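Local coordinates for protein salmonella typhimurium DB7155 bacteriophage DET7 tailspike (Bacteriophage, PDB 2V5I) that probably recognises and hydrolyses the Salmonella O-antigen as the trimeric receptor-binding tailspike of phage Det7, through a parallel beta-helix resembling that of podoviral tailspikes, at residues D384-I389 and N395-A400; M359-H362 and V367-N370; G409-A414 and G424-D429; N331-G336 and N377-D382; D325-M330 and V335-D340. One frame throughout, in Å; residues are numbered along the deposited sequence. Where two conformers were deposited one is given.

Contact 1: D384-I389 and N395-A400; sequences DQIIII and NGIRAA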
# COMPACT_ATOMS: atom_id res chain seq x y z
N ASP A 384 -7.12 11.20 -22.95
CA ASP A 384 -7.81 10.36 -22.02
C ASP A 384 -7.06 10.35 -20.69
O ASP A 384 -5.86 10.58 -20.68
CB ASP A 384 -7.90 8.95 -22.58
CG ASP A 384 -8.51 8.93 -23.99
OD1 ASP A 384 -9.51 9.64 -24.22
OD2 ASP A 384 -7.95 8.26 -24.87
N GLN A 385 -7.74 10.01 -19.61
CA GLN A 385 -7.11 10.01 -18.28
C GLN A 385 -6.20 8.82 -18.07
O GLN A 385 -5.13 8.95 -17.42
CB GLN A 385 -8.15 10.11 -17.19
CG GLN A 385 -8.91 11.47 -17.19
CD GLN A 385 -10.22 11.45 -16.44
OE1 GLN A 385 -10.34 10.88 -15.36
NE2 GLN A 385 -11.21 12.10 -17.01
N ILE A 386 -6.67 7.63 -18.47
CA ILE A 386 -5.98 6.39 -18.25
C ILE A 386 -5.91 5.72 -19.64
O ILE A 386 -6.95 5.40 -20.20
CB ILE A 386 -6.77 5.51 -17.25
CG1 ILE A 386 -6.92 6.21 -15.88
CG2 ILE A 386 -6.16 4.15 -17.13
CD1 ILE A 386 -8.11 5.65 -15.05
N ILE A 387 -4.71 5.48 -20.16
CA ILE A 387 -4.51 4.92 -21.50
C ILE A 387 -3.62 3.69 -21.38
O ILE A 387 -2.57 3.74 -20.74
CB ILE A 387 -3.78 5.94 -22.36
CG1 ILE A 387 -4.66 7.18 -22.55
CG2 ILE A 387 -3.35 5.30 -23.71
CD1 ILE A 387 -3.85 8.50 -22.65
N ILE A 388 -4.09 2.56 -21.91
CA ILE A 388 -3.30 1.36 -22.05
C ILE A 388 -3.45 0.95 -23.50
O ILE A 388 -4.55 0.79 -23.99
CB ILE A 388 -3.78 0.20 -21.13
CG1 ILE A 388 -3.78 0.65 -19.66
CG2 ILE A 388 -2.90 -1.03 -21.33
CD1 ILE A 388 -4.36 -0.39 -18.71
N ILE A 389 -2.33 0.72 -24.19
CA ILE A 389 -2.37 0.46 -25.64
C ILE A 389 -2.56 -1.00 -26.00
O ILE A 389 -3.40 -1.33 -26.83
CB ILE A 389 -1.07 0.94 -26.31
CG1 ILE A 389 -0.89 2.43 -26.10
CG2 ILE A 389 -1.05 0.56 -27.80
CD1 ILE A 389 -1.98 3.32 -26.70
N ASN A 395 -6.49 -5.29 -12.44
CA ASN A 395 -7.21 -5.93 -11.34
C ASN A 395 -7.34 -4.89 -10.24
O ASN A 395 -6.41 -4.74 -9.43
CB ASN A 395 -6.34 -7.04 -10.70
CG ASN A 395 -6.13 -8.23 -11.57
OD1 ASN A 395 -7.07 -8.75 -12.15
ND2 ASN A 395 -4.84 -8.71 -11.65
N GLY A 396 -8.45 -4.18 -10.15
CA GLY A 396 -8.70 -3.26 -9.07
C GLY A 396 -8.18 -1.88 -9.40
O GLY A 396 -6.97 -1.64 -9.38
N ILE A 397 -9.09 -0.99 -9.76
CA ILE A 397 -8.73 0.36 -10.20
C ILE A 397 -9.81 1.34 -9.76
O ILE A 397 -10.98 1.19 -10.09
CB ILE A 397 -8.41 0.44 -11.72
CG1 ILE A 397 -8.12 1.90 -12.13
CG2 ILE A 397 -9.53 -0.20 -12.59
CD1 ILE A 397 -7.42 2.03 -13.47
N ARG A 398 -9.37 2.39 -9.07
CA ARG A 398 -10.22 3.50 -8.67
C ARG A 398 -9.96 4.61 -9.64
O ARG A 398 -8.81 4.99 -9.82
CB ARG A 398 -9.86 3.91 -7.24
CG ARG A 398 -10.23 2.81 -6.26
CD ARG A 398 -9.46 2.78 -5.05
NE ARG A 398 -8.05 2.44 -5.26
CZ ARG A 398 -7.51 1.26 -5.07
NH1 ARG A 398 -8.25 0.22 -4.73
NH2 ARG A 398 -6.19 1.13 -5.24
N ALA A 399 -11.00 5.05 -10.35
CA ALA A 399 -10.85 5.95 -11.49
C ALA A 399 -11.74 7.20 -11.44
O ALA A 399 -11.96 7.81 -12.49
CB ALA A 399 -11.12 5.21 -12.78
N ALA A 400 -12.27 7.58 -10.29
CA ALA A 400 -13.03 8.85 -10.18
C ALA A 400 -12.76 9.52 -8.84
O ALA A 400 -12.83 8.88 -7.80
CB ALA A 400 -14.53 8.61 -10.30
O HOH W 1 -12.27 10.20 -13.55
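I386 reaches across the interior of the beta-helix and meets two residues of the facing wall with a single methyl group. Its CD1 lies 3.8 Å from A399 CB and 4.0 Å from I397 CD1, so one delta carbon fills the angle between a short side chain and a long one. The two isoleucines approach tip to tip. Each does so with an extended chain: I386 sets CG1 beside its backbone N (chi1 -61°), whereas I397 turns CG1 to the far side of its own N (chi1 177°), and both then straighten at chi2. A399, with one methyl, suits the place where the walls converge, and its CA is only 8.3 Å from the CA of I386.

The polar counterpart lies just before strand 386-388, level with A399 where it leaves its wall. A water donates to Q385 OE1 at 2.7 Å and to A399 O at 2.6 Å, spanning the gap where no direct hydrogen bond joins the segments. The amide of Q385 is also held at its other end, because NE2 bonds to Q405. Behind this first shell, I412 packs against I386, while L422 backs both I397 and A399, extending the aliphatic row into the next coil. G396 takes the corner with a positive phi (90°), backbone angles that only glycine accepts readily. R398 points to the other side of its wall and bonds to T372 and N370. Short strands face each other across a core of aliphatic residues that continues from coil to coil, as in the parallel beta-helix of P22-type tailspikes.

Contact 2: M359-H362 and V367-N370; sequences MLAH and VFSN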
# COMPACT_ATOMS: atom_id res chain seq x y z
N MET A 359 -2.16 8.13 -16.50
CA MET A 359 -1.29 7.04 -16.91
C MET A 359 -1.33 6.90 -18.43
O MET A 359 -2.39 6.94 -19.02
CB MET A 359 -1.66 5.69 -16.26
CG MET A 359 -0.67 4.57 -16.58
SD MET A 359 -0.93 3.06 -15.60
CE MET A 359 -2.27 2.33 -16.56
N LEU A 360 -0.16 6.64 -19.03
CA LEU A 360 -0.09 6.33 -20.45
C LEU A 360 0.86 5.16 -20.54
O LEU A 360 2.09 5.29 -20.43
CB LEU A 360 0.42 7.53 -21.28
CG LEU A 360 0.07 7.47 -22.76
CD1 LEU A 360 0.57 8.73 -23.44
CD2 LEU A 360 0.63 6.27 -23.46
N ALA A 361 0.28 3.96 -20.67
CA ALA A 361 1.02 2.74 -20.71
C ALA A 361 0.95 2.18 -22.11
O ALA A 361 -0.05 1.59 -22.52
CB ALA A 361 0.44 1.74 -19.69
N HIS A 362 2.06 2.29 -22.82
CA HIS A 362 2.18 1.71 -24.14
C HIS A 362 2.79 0.32 -23.99
O HIS A 362 3.94 0.04 -24.37
CB HIS A 362 3.04 2.61 -25.04
CG HIS A 362 2.92 2.28 -26.48
ND1 HIS A 362 3.05 3.23 -27.47
CD2 HIS A 362 2.69 1.11 -27.12
CE1 HIS A 362 2.89 2.66 -28.64
NE2 HIS A 362 2.66 1.37 -28.46
N VAL A 367 0.47 -6.72 -16.32
CA VAL A 367 -0.58 -6.75 -15.28
C VAL A 367 -0.44 -5.52 -14.39
O VAL A 367 0.61 -5.28 -13.87
CB VAL A 367 -0.51 -8.02 -14.41
CG1 VAL A 367 -1.69 -8.03 -13.40
CG2 VAL A 367 -0.58 -9.27 -15.28
N PHE A 368 -1.57 -4.86 -14.13
CA PHE A 368 -1.68 -3.70 -13.26
C PHE A 368 -2.65 -4.05 -12.14
O PHE A 368 -3.77 -4.49 -12.45
CB PHE A 368 -2.26 -2.52 -14.04
CG PHE A 368 -1.42 -2.09 -15.19
CD1 PHE A 368 -1.58 -2.66 -16.44
CD2 PHE A 368 -0.53 -1.03 -15.04
CE1 PHE A 368 -0.77 -2.26 -17.52
CE2 PHE A 368 0.29 -0.65 -16.09
CZ PHE A 368 0.13 -1.22 -17.34
N SER A 369 -2.23 -4.02 -10.85
CA SER A 369 -3.12 -4.39 -9.76
C SER A 369 -3.13 -3.28 -8.72
O SER A 369 -2.08 -2.71 -8.40
CB SER A 369 -2.73 -5.72 -9.14
OG SER A 369 -2.57 -6.74 -10.14
N ASN A 370 -4.31 -2.97 -8.19
CA ASN A 370 -4.47 -2.07 -7.05
C ASN A 370 -3.98 -0.66 -7.40
O ASN A 370 -3.01 -0.14 -6.85
CB ASN A 370 -3.76 -2.58 -5.81
CG ASN A 370 -4.28 -1.96 -4.55
OD1 ASN A 370 -5.45 -1.56 -4.50
ND2 ASN A 370 -3.42 -1.83 -3.55
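The strands carrying M359, A361 and F368 run in roughly opposite directions on separate walls, with the CA atoms of A361 and F368 10.2 Å apart and no hydrogen bond between the two backbones. F368 spans that distance. Its CG stands beside the backbone N, and the ring turns its plane about perpendicular to the CA-CB-CG plane (chi2 88°), carrying the far edge deep between the walls.

M359 arrives from the opposite direction. Its chain is extended as far as SD and then bends at chi3 (82°), which brings the methyl CE over one face of the ring, 4.0 Å from F368 CE2. The sulfur itself sits obliquely: SD is 3.9 Å from F368 CE2 and 4.8 Å from the ring centroid, 48° off the normal. This is a Met-aromatic contact in which a flexible, polarisable side chain moulds itself to a rigid ring. A361 supplies the small partner, its CB 3.8 Å from F368 CZ; a single methyl suits the site that the large ring reaches into.

The neighbouring coils complete the packing: V346 and C392 touch F368, L337 and I388 touch M359, and M339 covers A361. Where the chain turns the corner after F368 and S369, N370 adopts a left-handed backbone conformation, which asparagine tolerates well; its ND2 bonds to N348 and its OD1 to R398, while it also packs on N370 of the third subunit. An aromatic filling the interior, together with asparagines hydrogen-bonded to one another at successive corners, is characteristic of parallel beta-helices.

Contact 3: G409-A414 and G424-D429; sequences GLVISA and GNVPPD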
# COMPACT_ATOMS: atom_id res chain seq x y z
N GLY A 409 -12.04 13.92 -23.80
CA GLY A 409 -11.41 12.64 -23.53
C GLY A 409 -12.26 11.63 -22.79
O GLY A 409 -13.32 11.97 -22.23
N LEU A 410 -11.75 10.42 -22.75
CA LEU A 410 -12.33 9.35 -21.97
C LEU A 410 -11.68 9.28 -20.57
O LEU A 410 -10.55 9.74 -20.38
CB LEU A 410 -12.11 8.00 -22.65
CG LEU A 410 -12.69 7.87 -24.07
CD1 LEU A 410 -12.14 6.64 -24.78
CD2 LEU A 410 -14.18 7.78 -23.91
N VAL A 411 -12.32 8.59 -19.67
CA VAL A 411 -11.69 8.28 -18.38
C VAL A 411 -10.69 7.14 -18.63
O VAL A 411 -9.54 7.24 -18.22
CB VAL A 411 -12.70 7.90 -17.32
CG1 VAL A 411 -12.02 7.45 -16.02
CG2 VAL A 411 -13.60 9.07 -17.04
N ILE A 412 -11.15 6.05 -19.27
CA ILE A 412 -10.31 4.91 -19.59
C ILE A 412 -10.38 4.62 -21.08
O ILE A 412 -11.46 4.50 -21.63
CB ILE A 412 -10.80 3.63 -18.86
CG1 ILE A 412 -10.57 3.79 -17.37
CG2 ILE A 412 -10.03 2.36 -19.36
CD1 ILE A 412 -11.30 2.76 -16.51
N SER A 413 -9.21 4.46 -21.68
CA SER A 413 -9.06 3.95 -23.05
C SER A 413 -8.04 2.81 -23.02
O SER A 413 -6.81 3.02 -23.01
CB SER A 413 -8.57 5.08 -23.92
OG SER A 413 -8.27 4.64 -25.25
N ALA A 414 -8.59 1.60 -22.98
CA ALA A 414 -7.82 0.36 -22.89
C ALA A 414 -8.47 -0.71 -23.74
O ALA A 414 -8.93 -1.74 -23.26
CB ALA A 414 -7.70 -0.08 -21.43
N GLY A 424 -15.71 3.60 -8.33
CA GLY A 424 -15.84 5.04 -8.26
C GLY A 424 -17.03 5.51 -9.09
O GLY A 424 -17.65 4.73 -9.83
N ASN A 425 -17.35 6.77 -8.96
CA ASN A 425 -18.42 7.33 -9.77
C ASN A 425 -17.90 7.71 -11.16
O ASN A 425 -17.75 8.88 -11.55
CB ASN A 425 -19.03 8.49 -9.03
CG ASN A 425 -20.33 8.97 -9.67
OD1 ASN A 425 -20.96 8.24 -10.43
ND2 ASN A 425 -20.74 10.16 -9.32
N VAL A 426 -17.57 6.67 -11.89
CA VAL A 426 -17.03 6.78 -13.22
C VAL A 426 -18.20 6.92 -14.19
O VAL A 426 -19.14 6.11 -14.11
CB VAL A 426 -16.20 5.52 -13.58
CG1 VAL A 426 -15.68 5.61 -15.00
CG2 VAL A 426 -15.03 5.34 -12.65
N PRO A 427 -18.17 7.93 -15.10
CA PRO A 427 -19.23 8.00 -16.12
C PRO A 427 -19.22 6.78 -17.03
O PRO A 427 -18.21 6.47 -17.64
CB PRO A 427 -18.89 9.28 -16.89
CG PRO A 427 -18.05 10.07 -16.01
CD PRO A 427 -17.26 9.08 -15.20
N PRO A 428 -20.34 6.06 -17.10
CA PRO A 428 -20.34 4.81 -17.81
C PRO A 428 -20.12 4.94 -19.32
O PRO A 428 -19.67 3.97 -19.95
CB PRO A 428 -21.70 4.18 -17.43
CG PRO A 428 -22.54 5.31 -16.92
CD PRO A 428 -21.61 6.32 -16.39
N ASP A 429 -20.35 6.13 -19.85
CA ASP A 429 -20.13 6.38 -21.27
C ASP A 429 -18.68 6.82 -21.63
O ASP A 429 -18.38 7.05 -22.79
CB ASP A 429 -21.13 7.39 -21.77
CG ASP A 429 -20.99 8.75 -21.09
OD1 ASP A 429 -20.83 8.79 -19.83
OD2 ASP A 429 -21.09 9.75 -21.82
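The apolar part of the contact centres on V411, which lies just before strand 412-414 and packs on the loop between strands 417-423 and 431-433, near the C-terminal end of the parallel beta-helix. Its two methyls have different partners: CG1 faces V426 CG1 at 4.2 Å, and CG2 lies 4.1 Å from P427 CD. The valine crosses the proline at about a right angle, meeting the part of the pyrrolidine ring next to its nitrogen. A branched side chain suits this position because it divides between two consecutive residues, with CG1 turned away from the backbone N (chi1 174°).

A looser van der Waals approach joins L410 CD2 to the carbonyl O of D429 at 4.4 Å.

Hydrogen bonding shapes each segment. N425 is the centre of an inverse gamma turn closed by a weak bond of 2.8 Å from V426 N to G424 O, and G424 takes a positive phi at which a CB would crowd the preceding carbonyl. On the other side, D384 OD1 accepts from L410 N, and V411 is tied through its backbone to K430. V426 also packs on V440 of the third subunit.

No hydrogen bond joins the segments, so their fit rests on shape and burial of apolar surface, while bonds to other neighbours set each backbone's course.

Contact 4: N331-G336 and N377-D382; sequences NSLGVG and NYLNFD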
# COMPACT_ATOMS: atom_id res chain seq x y z
N ASN A 331 -0.23 16.20 -9.33
CA ASN A 331 -0.10 17.50 -10.00
C ASN A 331 0.91 17.55 -11.15
O ASN A 331 1.45 18.60 -11.44
CB ASN A 331 0.15 18.63 -9.00
CG ASN A 331 -0.19 19.98 -9.56
OD1 ASN A 331 -1.20 20.13 -10.29
ND2 ASN A 331 0.60 21.01 -9.18
N SER A 332 1.10 16.46 -11.87
CA SER A 332 1.95 16.47 -13.07
C SER A 332 1.28 17.27 -14.18
O SER A 332 0.07 17.32 -14.30
CB SER A 332 2.28 15.05 -13.56
OG SER A 332 1.08 14.34 -13.81
N LEU A 333 2.07 17.99 -14.95
CA LEU A 333 1.55 18.71 -16.12
C LEU A 333 1.51 17.84 -17.37
O LEU A 333 0.67 18.10 -18.26
CB LEU A 333 2.32 20.01 -16.31
CG LEU A 333 1.80 20.96 -17.37
CD1 LEU A 333 0.40 21.46 -17.11
CD2 LEU A 333 2.73 22.17 -17.50
N GLY A 334 2.39 16.84 -17.49
CA GLY A 334 2.48 15.90 -18.57
C GLY A 334 1.63 14.67 -18.34
O GLY A 334 0.41 14.71 -18.57
N VAL A 335 2.25 13.55 -17.99
CA VAL A 335 1.55 12.30 -17.68
C VAL A 335 2.02 11.83 -16.28
O VAL A 335 3.24 11.77 -16.05
CB VAL A 335 1.95 11.22 -18.68
CG1 VAL A 335 1.27 9.91 -18.38
CG2 VAL A 335 1.57 11.63 -20.05
N GLY A 336 1.13 11.39 -15.41
CA GLY A 336 1.60 10.97 -14.11
C GLY A 336 2.59 9.81 -14.14
O GLY A 336 3.69 9.91 -13.56
N ASN A 377 -6.30 14.86 -15.69
CA ASN A 377 -6.66 15.78 -16.78
C ASN A 377 -7.47 16.99 -16.36
O ASN A 377 -8.39 17.41 -17.04
CB ASN A 377 -7.31 15.05 -17.94
CG ASN A 377 -7.32 15.90 -19.21
OD1 ASN A 377 -6.43 16.75 -19.39
ND2 ASN A 377 -8.33 15.71 -20.06
N TYR A 378 -7.13 17.56 -15.20
CA TYR A 378 -7.97 18.64 -14.65
C TYR A 378 -7.85 19.92 -15.49
O TYR A 378 -8.73 20.75 -15.42
CB TYR A 378 -7.74 18.84 -13.14
CG TYR A 378 -6.46 19.51 -12.70
CD1 TYR A 378 -6.20 20.84 -13.02
CD2 TYR A 378 -5.53 18.84 -11.89
CE1 TYR A 378 -5.06 21.46 -12.62
CE2 TYR A 378 -4.38 19.47 -11.49
CZ TYR A 378 -4.14 20.78 -11.83
OH TYR A 378 -2.99 21.45 -11.41
N LEU A 379 -6.81 20.07 -16.32
CA LEU A 379 -6.71 21.19 -17.27
C LEU A 379 -7.39 20.89 -18.62
O LEU A 379 -7.36 21.71 -19.53
CB LEU A 379 -5.26 21.62 -17.50
CG LEU A 379 -4.56 22.26 -16.32
CD1 LEU A 379 -3.18 22.79 -16.72
CD2 LEU A 379 -5.35 23.40 -15.74
N ASN A 380 -8.02 19.73 -18.76
CA ASN A 380 -8.85 19.47 -19.95
C ASN A 380 -8.08 19.48 -21.26
O ASN A 380 -8.56 20.03 -22.30
CB ASN A 380 -10.03 20.43 -19.99
CG ASN A 380 -11.17 19.93 -20.87
OD1 ASN A 380 -11.28 18.73 -21.17
ND2 ASN A 380 -12.03 20.86 -21.31
N PHE A 381 -6.92 18.86 -21.26
CA PHE A 381 -6.20 18.54 -22.49
C PHE A 381 -7.03 17.59 -23.37
O PHE A 381 -7.91 16.89 -22.88
CB PHE A 381 -4.88 17.86 -22.20
CG PHE A 381 -3.83 18.75 -21.59
CD1 PHE A 381 -2.96 19.46 -22.40
CD2 PHE A 381 -3.62 18.76 -20.24
CE1 PHE A 381 -1.96 20.25 -21.83
CE2 PHE A 381 -2.63 19.54 -19.65
CZ PHE A 381 -1.81 20.28 -20.44
N ASP A 382 -6.76 17.55 -24.67
CA ASP A 382 -7.38 16.56 -25.51
C ASP A 382 -6.70 15.19 -25.32
O ASP A 382 -5.92 14.72 -26.17
CB ASP A 382 -7.34 17.03 -26.97
CG ASP A 382 -8.24 16.20 -27.86
OD1 ASP A 382 -9.19 15.55 -27.34
OD2 ASP A 382 -7.99 16.20 -29.08
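N331 and Y378 make the close, polar end of this contact, with Y378 OH donating to N331 OD1. At 2.5 Å the bond is very short, and its exact length deserves caution, but its geometry is clear: the amide oxygen lies at the ring edge in the plane of the ring, and the amide and ring planes are only 10° apart. Y378 places its CG in the crowded position between backbone N and carbonyl carbon, which swings the ring toward N331. Both groups have further support. N331 ND2 bonds to S284, and the Y378 ring receives K403 in a cation-pi contact and packs on W109.

The outer end is apolar and looser. L333 CD1 touches L379 CD1 at 3.8 Å and F381 CZ at 4.2 Å, crossing the phenylalanine at about a right angle, while F381 CE2 also comes 3.9 Å from the carbonyl O of L333. L379 and F381 are exposed, so L333, itself buried, gains a partial cover from residues that remain in contact with solvent.

N377 fixes the shape of the loop that carries these residues. A type I turn runs from N377 to N380, and the N377 side chain clasps the residue beyond it: ND2 donates to F381 O at 3.1 Å in the straighter bond (157°), and OD1 accepts from F381 N at 2.9 Å in a more bent one (131°). N331, N377 and N380 all have positive phi, which asparagine tolerates better than most residues. The arrangement is that of corner loops on a beta-helix, here from coils two turns apart, meeting past the shorter connection at D353 and C354.

Contact 5: D325-M330 and V335-D340; sequences DNILVM and VGLGMD
Where a coil of the parallel beta-helix bends from one wall to the next, I327 and V329 on the first strand face L337 and G336, which form the corner itself. V329 packs on bare backbone: its CG2 is 3.5 Å from G336 O and its CG1 3.8 Å from G336 CA. Glycine suits this place, since its CA faces V329 and, with no side chain in between, the CA atoms of the two residues come within 5.9 Å. Both methyls of the valine lie against G336, CG2 nearest its carbonyl O and CG1 near CA and O alike, with CG1 lying opposite the valine's backbone N (chi1 179°).

Further into the coil the walls diverge and longer side chains are needed. I327 CD1 meets L337 CD1 at 4.2 Å, the two chains crossing at about a right angle. I327 holds CG1 between its backbone N and carbonyl carbon (chi1 58°) and then extends inward toward the leucine.

F290, from the preceding coil, touches I327, V329 and L337 together, while V349 and M359 from the following coil cover I327 and L337 respectively. Thus the contact is one layer in the stacked core, between strand 290-291 and strands 345-352 and 357-364, with L328 and M330 on the outer face packing on L323 of the third subunit.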
# COMPACT_ATOMS: atom_id res chain seq x y z
N ASP A 325 6.23 -0.53 -7.53
CA ASP A 325 5.28 -0.79 -6.42
C ASP A 325 5.32 0.35 -5.41
O ASP A 325 6.37 0.84 -5.04
CB ASP A 325 5.68 -2.10 -5.68
CG ASP A 325 4.77 -2.44 -4.51
OD1 ASP A 325 3.59 -2.79 -4.74
OD2 ASP A 325 5.23 -2.39 -3.34
N ASN A 326 4.13 0.76 -4.99
CA ASN A 326 3.95 1.75 -3.95
C ASN A 326 4.56 3.10 -4.32
O ASN A 326 5.42 3.64 -3.65
CB ASN A 326 4.52 1.29 -2.61
CG ASN A 326 4.19 2.24 -1.50
OD1 ASN A 326 3.20 2.96 -1.58
ND2 ASN A 326 5.00 2.25 -0.43
N ILE A 327 4.08 3.62 -5.45
CA ILE A 327 4.49 4.96 -5.90
C ILE A 327 3.31 5.91 -5.94
O ILE A 327 2.18 5.49 -6.12
CB ILE A 327 5.21 4.89 -7.29
CG1 ILE A 327 4.35 4.27 -8.39
CG2 ILE A 327 6.53 4.14 -7.18
CD1 ILE A 327 4.78 4.57 -9.76
N LEU A 328 3.60 7.20 -5.80
CA LEU A 328 2.57 8.25 -5.71
C LEU A 328 2.96 9.42 -6.60
O LEU A 328 4.14 9.81 -6.60
CB LEU A 328 2.43 8.76 -4.28
CG LEU A 328 1.55 10.01 -4.00
CD1 LEU A 328 0.13 9.75 -4.32
CD2 LEU A 328 1.74 10.50 -2.54
N VAL A 329 2.01 9.90 -7.42
CA VAL A 329 2.24 11.08 -8.24
C VAL A 329 1.08 12.06 -8.03
O VAL A 329 -0.07 11.64 -8.05
CB VAL A 329 2.35 10.74 -9.74
CG1 VAL A 329 2.57 12.01 -10.58
CG2 VAL A 329 3.48 9.70 -10.04
N MET A 330 1.40 13.35 -7.91
CA MET A 330 0.35 14.37 -7.87
C MET A 330 0.76 15.63 -8.63
O MET A 330 1.94 16.01 -8.64
CB MET A 330 0.07 14.75 -6.41
CG MET A 330 -0.46 13.62 -5.60
SD MET A 330 -0.91 14.15 -3.91
CE MET A 330 -2.19 15.34 -4.31
N VAL A 335 2.25 13.55 -17.99
CA VAL A 335 1.55 12.30 -17.68
C VAL A 335 2.02 11.83 -16.28
O VAL A 335 3.24 11.77 -16.05
CB VAL A 335 1.95 11.22 -18.68
CG1 VAL A 335 1.27 9.91 -18.38
CG2 VAL A 335 1.57 11.63 -20.05
N GLY A 336 1.13 11.39 -15.41
CA GLY A 336 1.60 10.97 -14.11
C GLY A 336 2.59 9.81 -14.14
O GLY A 336 3.69 9.91 -13.56
N LEU A 337 2.16 8.69 -14.74
CA LEU A 337 2.97 7.47 -14.92
C LEU A 337 3.00 7.11 -16.42
O LEU A 337 1.97 6.83 -17.02
CB LEU A 337 2.40 6.29 -14.13
CG LEU A 337 3.09 4.96 -14.34
CD1 LEU A 337 4.51 4.92 -13.91
CD2 LEU A 337 2.32 3.86 -13.60
N GLY A 338 4.20 7.11 -16.97
CA GLY A 338 4.44 6.78 -18.36
C GLY A 338 5.27 5.52 -18.44
O GLY A 338 6.25 5.37 -17.73
N MET A 339 4.83 4.55 -19.23
CA MET A 339 5.66 3.38 -19.43
C MET A 339 5.40 2.73 -20.77
O MET A 339 4.46 3.10 -21.48
CB MET A 339 5.47 2.37 -18.32
CG MET A 339 4.10 2.06 -18.04
SD MET A 339 3.95 0.65 -16.86
CE MET A 339 4.69 1.28 -15.42
N ASP A 340 6.31 1.86 -21.14
CA ASP A 340 6.14 0.98 -22.33
C ASP A 340 6.73 -0.40 -22.03
O ASP A 340 7.27 -0.62 -20.91
CB ASP A 340 6.68 1.60 -23.62
CG ASP A 340 8.22 1.50 -23.81
OD1 ASP A 340 8.90 0.90 -22.97
OD2 ASP A 340 8.72 2.09 -24.85

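In the fold
Contacts 5, 2 and 1 are buried and repeat one plan along the beta-helix: each spans the interior between two walls, and contact 2 is hydrogen-bonded through its strands to contacts 5 and 1. Their chemistry varies within that plan, from valine on glycine backbone in contact 5, through methionine on phenylalanine in contact 2, to isoleucine ends and a bridging water in contact 1. Contact 3 continues the series one coil further, partly buried, where a loop following the facing strand, not the strand itself, makes the contact. Contact 4 lies at the surface, shares V335 and G336 with contact 5, and joins coils along the axis by a polar bond and exposed apolar side chains.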